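PDB 6KD0: vibralactone Cyclase from Boreostereum vibrans, which catalyses the cyclization that forms the fused bicyclic beta-lactone of vibralactone, using an alpha/beta-hydrolase fold. Local coordinates for residues G175-G180 with V309-H314; L205-P210 with Q324-E329; L98-C103 with E112-D117. All blocks are in the same frame, centred on the assembly; numbering follows the deposited sequence.

Contact 1: residues G175-G180 with V309-H314; sequences GQSAGG and VPHAFH
Ser177 and His311 meet at what is probably the heart of a Ser-His-Asp catalytic triad, with the serine at the tip of a nucleophile elbow, the sharp strand-to-helix turn of alpha/beta hydrolases. Ser177 OG lies 2.7 Å from His311 NE2, a hydrogen bond in which either atom could be the donor. The hydroxyl comes in at the edge of the imidazole, in the ring plane. Ser177 sets OG anti to its own N (chi1 -175°), projecting the hydroxyl off the turn toward the 309-314 segment, and CB follows 3.5 Å from His311 NE2. The far ring nitrogen, His311 ND1, is hydrogen-bonded to Asp281, so both edges of the imidazole are engaged and its rotation is fixed. Ser177 has the strained backbone with positive phi expected of an elbow nucleophile. The chain folds so tightly around it that a side chain on Gly175 would clash with Gly179 O, and one on Gly180 with Gly175 O. His311 is carried by a type II turn from Pro310 to Phe313, closed by Phe313 N to Pro310 O at 3.1 Å.

A second, looser meeting lies beside the first. Gln176, extended along its chain, brings NE2 to the edge of the His314 ring, 3.5 Å from His314 CE1. Amide and ring planes stand 79° apart; Gln176 NE2 donates to Gln207 OE1, and the meeting with the His314 ring is packing. His314 CG sits between its backbone N and carbonyl carbon (chi1 85°), which brings the imidazole to the Gln176 amide. The same amide nitrogen, Gln176 NE2, lies 3.6 Å from His314 NE2.

Contact 2: residues L205-P210 with Q324-E329; sequences LVQYPP and QKFQEE
Gln207 turns CG anti to its carbonyl carbon (chi1 -50°) and Phe326 extends CG anti to its backbone N (chi1 -168°), and these two choices send the amide and the phenyl ring toward each other between strand 203-207 and helix 321-338. Gln207 NE2 arrives near the plane of the ring, at its edge, 3.5 Å from Phe326 CE1, the amide tilted 54° to the ring. The next ring atom, Phe326 CZ, packs 3.7 Å from Tyr208 CE2; it approaches the tyrosine at its edge, close to its plane. One face of the Tyr208 ring is covered by Gln207 CB.

The buried amide is well supplied with partners. Gln207 OE1 accepts from Gln176, while NE2 donates to a water at 3.3 Å and makes a weak bond to Thr330. That same water donates to Gln327 OE1 at 2.7 Å, linking Gln207 and Gln327, which do not touch each other. A serine in place of Phe326 lacks the ring rim that meets Gln207 NE2 and Tyr208 CE2, which would probably open a gap at Tyr208 CE2 and leave this edge of the tyrosine without its apolar neighbour.

Phe326 also meets the rings of His314 and Tyr306, and Tyr208 touches Ser177, so the cluster backs the probable active site. Strand 203-207 runs between strands 171-176 and 273-278; Gln207 points to helix 321-338, whereas Val206 touches helix 178-192.

Contact 3: residues L98-C103 with E112-D117; sequences LYWVHC and EMDDYD
Asp114 reaches across to Trp100 and His102 from the position just before helix 115-125. Its CB lies 3.5 Å from Trp100 NE1. With CG anti to the carbonyl carbon (chi1 -53°), the carboxylate is carried to the pyrrole edge of the indole, its plane turned 71° from the ring, and Asp114 CG lies 3.1 Å from Trp100 NE1. OD1 rests 3.6 Å from Trp100 CZ2, whereas OD2 accepts the indole N-H: Trp100 NE1 to Asp114 OD2 is 2.7 Å, short but bent, and weak as a hydrogen bond. OD2 also lies 3.3 Å from His102 CB and takes a second hydrogen bond from a water, which in turn accepts from Cys103 N at 2.9 Å. Carboxylate and water thus tie the loop after the strand to the start of the helix.

Beside this, Met113 bends at its thioether and lays SD obliquely against the His102 ring, while CE packs 3.6 Å from Cys103 SG. The imidazole is held by His102 ND1 donating to Cys103 O at 2.6 Å, in the ring plane, and by stacking on the Tyr134 ring. His102 and Cys103 open a stretch that corresponds to the HGGG motif of hormone-sensitive-lipase-like hydrolases, whose glycines line the oxyanion hole; this loop is probably its counterpart.

The contact joins the first two elements of the beta-alpha-beta unit made of strand 97-101, helix 115-125 and strand 128-132. Met113 also packs on Trp42 and Ile47 of helix 35-54, and Trp100 on Met334 of helix 321-338.

How the contacts relate
From the N terminus, contact 3 comes first and closes a short loop, eight residues between its segments, binding strand 97-101 to the start of helix 115-125. Contacts 1 and 2 follow in series with it, and their segments alternate: 175-180, then 205-210, then 309-314, then 324-329. The two long closures therefore cross, bringing the C-terminal part of the chain back over the centre of the sheet. Strands 97-101, 171-176 and 203-207 are successive neighbours there; Gln176 N bonds to Val101 O, and Ser177 N to Gln207 O. Together the three contacts gather the probable oxyanion loop, nucleophile elbow and histidine turn, with helix 321-338 packed against strand 203-207 and His314.

Contact 1: residues G175-G180 with V309-H314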
# COMPACT_ATOMS: atom_id res chain seq x y z
N GLY A 175 2.93 -1.13 -0.30
CA GLY A 175 1.51 -1.20 -0.59
C GLY A 175 0.76 -0.03 0.00
O GLY A 175 1.16 0.54 1.02
N GLN A 176 -0.36 0.29 -0.63
CA GLN A 176 -1.20 1.43 -0.27
C GLN A 176 -2.56 0.93 0.22
O GLN A 176 -3.25 0.21 -0.51
CB GLN A 176 -1.37 2.35 -1.47
CG GLN A 176 -2.19 3.58 -1.21
CD GLN A 176 -2.27 4.43 -2.46
OE1 GLN A 176 -3.28 4.42 -3.15
NE2 GLN A 176 -1.18 5.13 -2.77
N SER A 177 -2.94 1.32 1.44
CA SER A 177 -4.27 1.07 2.01
C SER A 177 -4.53 -0.44 2.00
O SER A 177 -3.73 -1.17 2.60
CB SER A 177 -5.32 1.92 1.30
OG SER A 177 -6.59 1.76 1.95
N ALA A 178 -5.60 -0.94 1.36
CA ALA A 178 -5.84 -2.38 1.36
C ALA A 178 -4.67 -3.14 0.76
O ALA A 178 -4.39 -4.28 1.17
CB ALA A 178 -7.14 -2.69 0.61
N GLY A 179 -3.97 -2.54 -0.20
CA GLY A 179 -2.79 -3.18 -0.76
C GLY A 179 -1.65 -3.26 0.24
O GLY A 179 -0.90 -4.25 0.25
N GLY A 180 -1.54 -2.26 1.11
CA GLY A 180 -0.57 -2.33 2.20
C GLY A 180 -0.89 -3.46 3.16
O GLY A 180 -0.01 -4.18 3.62
N VAL A 309 -5.21 15.41 7.60
CA VAL A 309 -5.63 15.03 6.25
C VAL A 309 -6.19 13.62 6.24
O VAL A 309 -5.79 12.77 7.06
CB VAL A 309 -4.48 15.18 5.24
CG1 VAL A 309 -4.28 16.66 4.93
CG2 VAL A 309 -3.21 14.58 5.78
N PRO A 310 -7.11 13.32 5.34
CA PRO A 310 -7.80 12.03 5.35
C PRO A 310 -7.05 10.93 4.60
O PRO A 310 -6.05 11.15 3.90
CB PRO A 310 -9.12 12.36 4.65
CG PRO A 310 -8.73 13.38 3.65
CD PRO A 310 -7.72 14.25 4.36
N HIS A 311 -7.58 9.73 4.76
CA HIS A 311 -7.14 8.52 4.06
C HIS A 311 -7.05 8.75 2.56
O HIS A 311 -8.05 9.10 1.91
CB HIS A 311 -8.15 7.42 4.38
CG HIS A 311 -7.69 6.03 4.02
ND1 HIS A 311 -7.02 5.23 4.91
CD2 HIS A 311 -7.89 5.29 2.91
CE1 HIS A 311 -6.80 4.05 4.36
NE2 HIS A 311 -7.32 4.06 3.14
N ALA A 312 -5.86 8.55 2.00
CA ALA A 312 -5.62 8.61 0.56
C ALA A 312 -5.84 9.99 -0.03
O ALA A 312 -6.18 10.09 -1.22
CB ALA A 312 -6.50 7.61 -0.20
N PHE A 313 -5.69 11.05 0.78
CA PHE A 313 -5.87 12.40 0.26
C PHE A 313 -4.89 12.71 -0.86
O PHE A 313 -5.18 13.54 -1.72
CB PHE A 313 -5.72 13.43 1.37
CG PHE A 313 -4.29 13.82 1.62
CD1 PHE A 313 -3.46 13.01 2.38
CD2 PHE A 313 -3.77 14.98 1.06
CE1 PHE A 313 -2.13 13.37 2.60
CE2 PHE A 313 -2.45 15.33 1.27
CZ PHE A 313 -1.63 14.52 2.03
N HIS A 314 -3.71 12.06 -0.86
CA HIS A 314 -2.73 12.35 -1.90
C HIS A 314 -3.08 11.73 -3.24
O HIS A 314 -2.55 12.16 -4.26
CB HIS A 314 -1.31 11.93 -1.45
CG HIS A 314 -0.97 10.50 -1.68
ND1 HIS A 314 -1.54 9.46 -0.97
CD2 HIS A 314 -0.06 9.93 -2.50
CE1 HIS A 314 -1.02 8.32 -1.37
NE2 HIS A 314 -0.12 8.57 -2.30

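Contact 2: residues L205-P210 with Q324-E329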
# COMPACT_ATOMS: atom_id res chain seq x y z
N LEU A 205 7.38 -0.83 2.74
CA LEU A 205 6.74 0.46 2.91
C LEU A 205 5.24 0.26 2.85
O LEU A 205 4.75 -0.42 1.94
CB LEU A 205 7.17 1.45 1.81
CG LEU A 205 6.67 2.89 1.97
CD1 LEU A 205 7.71 3.86 1.41
CD2 LEU A 205 5.32 3.11 1.29
N VAL A 206 4.51 0.85 3.80
CA VAL A 206 3.05 0.81 3.70
C VAL A 206 2.48 2.19 3.99
O VAL A 206 3.05 2.99 4.75
CB VAL A 206 2.41 -0.27 4.62
CG1 VAL A 206 2.90 -1.66 4.23
CG2 VAL A 206 2.70 0.02 6.07
N GLN A 207 1.33 2.46 3.39
CA GLN A 207 0.62 3.71 3.62
C GLN A 207 -0.76 3.37 4.17
O GLN A 207 -1.54 2.69 3.50
CB GLN A 207 0.49 4.53 2.33
CG GLN A 207 1.80 4.72 1.56
CD GLN A 207 1.59 5.21 0.13
OE1 GLN A 207 0.69 4.75 -0.57
NE2 GLN A 207 2.44 6.14 -0.32
N TYR A 208 -1.05 3.86 5.38
CA TYR A 208 -2.34 3.81 6.06
C TYR A 208 -3.13 2.52 5.81
O TYR A 208 -4.27 2.59 5.35
CB TYR A 208 -3.17 5.06 5.67
CG TYR A 208 -3.15 5.50 4.20
CD1 TYR A 208 -3.95 4.88 3.25
CD2 TYR A 208 -2.35 6.57 3.77
CE1 TYR A 208 -3.95 5.28 1.91
CE2 TYR A 208 -2.33 6.97 2.43
CZ TYR A 208 -3.14 6.32 1.51
OH TYR A 208 -3.15 6.68 0.17
N PRO A 209 -2.58 1.34 6.12
CA PRO A 209 -3.30 0.06 5.86
C PRO A 209 -4.30 -0.28 6.95
O PRO A 209 -4.09 0.08 8.12
CB PRO A 209 -2.16 -0.98 5.85
CG PRO A 209 -1.18 -0.41 6.87
CD PRO A 209 -1.19 1.10 6.58
N PRO A 210 -5.37 -1.01 6.62
CA PRO A 210 -6.08 -1.76 7.67
C PRO A 210 -5.18 -2.88 8.15
O PRO A 210 -4.35 -3.40 7.40
CB PRO A 210 -7.33 -2.30 6.96
CG PRO A 210 -6.94 -2.35 5.48
CD PRO A 210 -5.87 -1.32 5.26
N GLN A 324 1.84 16.41 -2.80
CA GLN A 324 3.12 16.20 -3.47
C GLN A 324 4.19 15.85 -2.46
O GLN A 324 5.06 15.01 -2.73
CB GLN A 324 3.49 17.44 -4.28
CG GLN A 324 2.70 17.52 -5.58
CD GLN A 324 2.64 18.92 -6.14
OE1 GLN A 324 1.60 19.59 -6.08
NE2 GLN A 324 3.75 19.37 -6.66
N LYS A 325 4.14 16.46 -1.27
CA LYS A 325 5.14 16.14 -0.27
C LYS A 325 4.97 14.71 0.22
O LYS A 325 5.96 14.00 0.45
CB LYS A 325 5.06 17.13 0.90
CG LYS A 325 6.20 16.99 1.88
CD LYS A 325 6.23 18.13 2.89
CE LYS A 325 7.24 17.87 4.01
NZ LYS A 325 6.55 17.77 5.34
N PHE A 326 3.72 14.28 0.38
CA PHE A 326 3.44 12.88 0.72
C PHE A 326 4.06 11.93 -0.30
O PHE A 326 4.70 10.93 0.07
CB PHE A 326 1.92 12.67 0.83
CG PHE A 326 1.52 11.35 1.46
CD1 PHE A 326 1.55 10.16 0.73
CD2 PHE A 326 1.11 11.30 2.78
CE1 PHE A 326 1.18 8.94 1.32
CE2 PHE A 326 0.73 10.09 3.38
CZ PHE A 326 0.77 8.92 2.65
N GLN A 327 3.90 12.21 -1.59
CA GLN A 327 4.51 11.31 -2.58
C GLN A 327 6.03 11.39 -2.54
O GLN A 327 6.72 10.36 -2.66
CB GLN A 327 3.99 11.59 -3.99
CG GLN A 327 4.50 10.57 -5.01
CD GLN A 327 4.00 9.15 -4.75
OE1 GLN A 327 3.06 8.93 -3.98
NE2 GLN A 327 4.61 8.18 -5.41
N GLU A 328 6.58 12.59 -2.33
CA GLU A 328 8.03 12.75 -2.23
C GLU A 328 8.59 11.97 -1.04
O GLU A 328 9.65 11.34 -1.14
CB GLU A 328 8.41 14.23 -2.11
CG GLU A 328 8.20 15.04 -3.38
CD GLU A 328 8.25 16.55 -3.12
OE1 GLU A 328 8.70 16.94 -2.02
OE2 GLU A 328 7.85 17.33 -4.01
N GLU A 329 7.88 12.00 0.09
CA GLU A 329 8.33 11.26 1.26
C GLU A 329 8.13 9.75 1.10
O GLU A 329 8.90 8.96 1.66
CB GLU A 329 7.61 11.76 2.51
CG GLU A 329 8.07 11.06 3.79
CD GLU A 329 7.90 11.92 5.03
OE1 GLU A 329 8.55 11.61 6.06
OE2 GLU A 329 7.11 12.89 4.97
O HOH W 1 1.68 6.62 -3.45

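Contact 3: residues L98-C103 with E112-D117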
# COMPACT_ATOMS: atom_id res chain seq x y z
N LEU A 98 11.28 -3.51 -6.78
CA LEU A 98 10.19 -2.95 -5.99
C LEU A 98 8.88 -3.63 -6.38
O LEU A 98 8.49 -3.59 -7.55
CB LEU A 98 10.07 -1.44 -6.21
CG LEU A 98 8.85 -0.77 -5.58
CD1 LEU A 98 8.96 -0.73 -4.05
CD2 LEU A 98 8.64 0.63 -6.15
N TYR A 99 8.19 -4.22 -5.41
CA TYR A 99 6.93 -4.92 -5.67
C TYR A 99 5.82 -4.11 -5.00
O TYR A 99 5.79 -3.99 -3.78
CB TYR A 99 6.99 -6.34 -5.12
CG TYR A 99 5.78 -7.19 -5.41
CD1 TYR A 99 5.67 -7.86 -6.62
CD2 TYR A 99 4.78 -7.36 -4.46
CE1 TYR A 99 4.59 -8.65 -6.92
CE2 TYR A 99 3.67 -8.16 -4.75
CZ TYR A 99 3.60 -8.80 -5.98
OH TYR A 99 2.53 -9.62 -6.30
N TRP A 100 4.91 -3.56 -5.81
CA TRP A 100 3.94 -2.56 -5.37
C TRP A 100 2.54 -3.14 -5.39
O TRP A 100 2.12 -3.75 -6.39
CB TRP A 100 4.02 -1.31 -6.26
CG TRP A 100 2.92 -0.36 -5.97
CD1 TRP A 100 1.66 -0.37 -6.52
CD2 TRP A 100 2.93 0.69 -4.99
NE1 TRP A 100 0.91 0.64 -5.96
CE2 TRP A 100 1.66 1.30 -5.03
CE3 TRP A 100 3.90 1.19 -4.11
CZ2 TRP A 100 1.33 2.39 -4.21
CZ3 TRP A 100 3.57 2.27 -3.29
CH2 TRP A 100 2.29 2.85 -3.35
N VAL A 101 1.79 -2.95 -4.29
CA VAL A 101 0.43 -3.48 -4.15
C VAL A 101 -0.54 -2.31 -4.03
O VAL A 101 -0.56 -1.59 -3.01
CB VAL A 101 0.30 -4.41 -2.94
CG1 VAL A 101 -1.01 -5.21 -3.05
CG2 VAL A 101 1.51 -5.32 -2.87
N HIS A 102 -1.42 -2.18 -5.03
CA HIS A 102 -2.32 -1.04 -5.14
C HIS A 102 -3.45 -1.09 -4.10
O HIS A 102 -3.75 -2.12 -3.49
CB HIS A 102 -2.91 -0.98 -6.56
CG HIS A 102 -3.94 -2.03 -6.83
ND1 HIS A 102 -5.22 -1.96 -6.33
CD2 HIS A 102 -3.89 -3.17 -7.57
CE1 HIS A 102 -5.90 -3.03 -6.71
NE2 HIS A 102 -5.12 -3.77 -7.47
N CYS A 103 -4.12 0.05 -3.96
CA CYS A 103 -5.18 0.26 -2.98
C CYS A 103 -6.54 -0.16 -3.53
O CYS A 103 -6.67 -0.65 -4.67
CB CYS A 103 -5.24 1.73 -2.58
SG CYS A 103 -6.09 2.76 -3.83
N GLU A 112 -3.64 0.42 -13.03
CA GLU A 112 -3.81 1.78 -13.55
C GLU A 112 -3.66 2.82 -12.46
O GLU A 112 -3.08 3.89 -12.70
CB GLU A 112 -5.17 1.92 -14.22
CG GLU A 112 -5.28 1.17 -15.52
CD GLU A 112 -6.69 1.21 -16.07
OE1 GLU A 112 -7.15 2.32 -16.40
OE2 GLU A 112 -7.33 0.14 -16.14
N MET A 113 -4.08 2.48 -11.23
CA MET A 113 -4.04 3.40 -10.11
C MET A 113 -2.66 4.04 -9.94
O MET A 113 -2.55 5.24 -9.70
CB MET A 113 -4.42 2.68 -8.83
CG MET A 113 -5.90 2.36 -8.76
SD MET A 113 -6.19 1.25 -7.38
CE MET A 113 -7.83 1.75 -6.87
N ASP A 114 -1.61 3.23 -10.04
CA ASP A 114 -0.30 3.76 -9.69
C ASP A 114 0.62 3.77 -10.90
O ASP A 114 1.83 4.01 -10.75
CB ASP A 114 0.31 2.97 -8.53
CG ASP A 114 -0.63 2.89 -7.35
OD1 ASP A 114 -0.85 3.93 -6.69
OD2 ASP A 114 -1.19 1.79 -7.10
N ASP A 115 0.05 3.56 -12.09
CA ASP A 115 0.89 3.38 -13.27
C ASP A 115 1.85 4.55 -13.47
O ASP A 115 3.08 4.36 -13.55
CB ASP A 115 -0.01 3.18 -14.49
CG ASP A 115 0.74 2.71 -15.71
OD1 ASP A 115 1.30 1.60 -15.68
OD2 ASP A 115 0.74 3.45 -16.71
N TYR A 116 1.33 5.77 -13.52
CA TYR A 116 2.22 6.92 -13.72
C TYR A 116 3.21 7.06 -12.57
O TYR A 116 4.41 7.27 -12.80
CB TYR A 116 1.41 8.20 -13.90
CG TYR A 116 0.82 8.35 -15.29
CD1 TYR A 116 0.63 7.24 -16.12
CD2 TYR A 116 0.42 9.59 -15.76
CE1 TYR A 116 0.08 7.37 -17.39
CE2 TYR A 116 -0.12 9.73 -17.03
CZ TYR A 116 -0.29 8.63 -17.83
OH TYR A 116 -0.84 8.78 -19.07
N ASP A 117 2.74 6.87 -11.32
CA ASP A 117 3.66 7.02 -10.20
C ASP A 117 4.83 6.06 -10.34
O ASP A 117 5.98 6.44 -10.14
CB ASP A 117 2.93 6.79 -8.88
CG ASP A 117 2.27 8.05 -8.33
OD1 ASP A 117 2.89 9.12 -8.39
OD2 ASP A 117 1.12 7.96 -7.84
O HOH W 2 -2.88 2.42 -5.03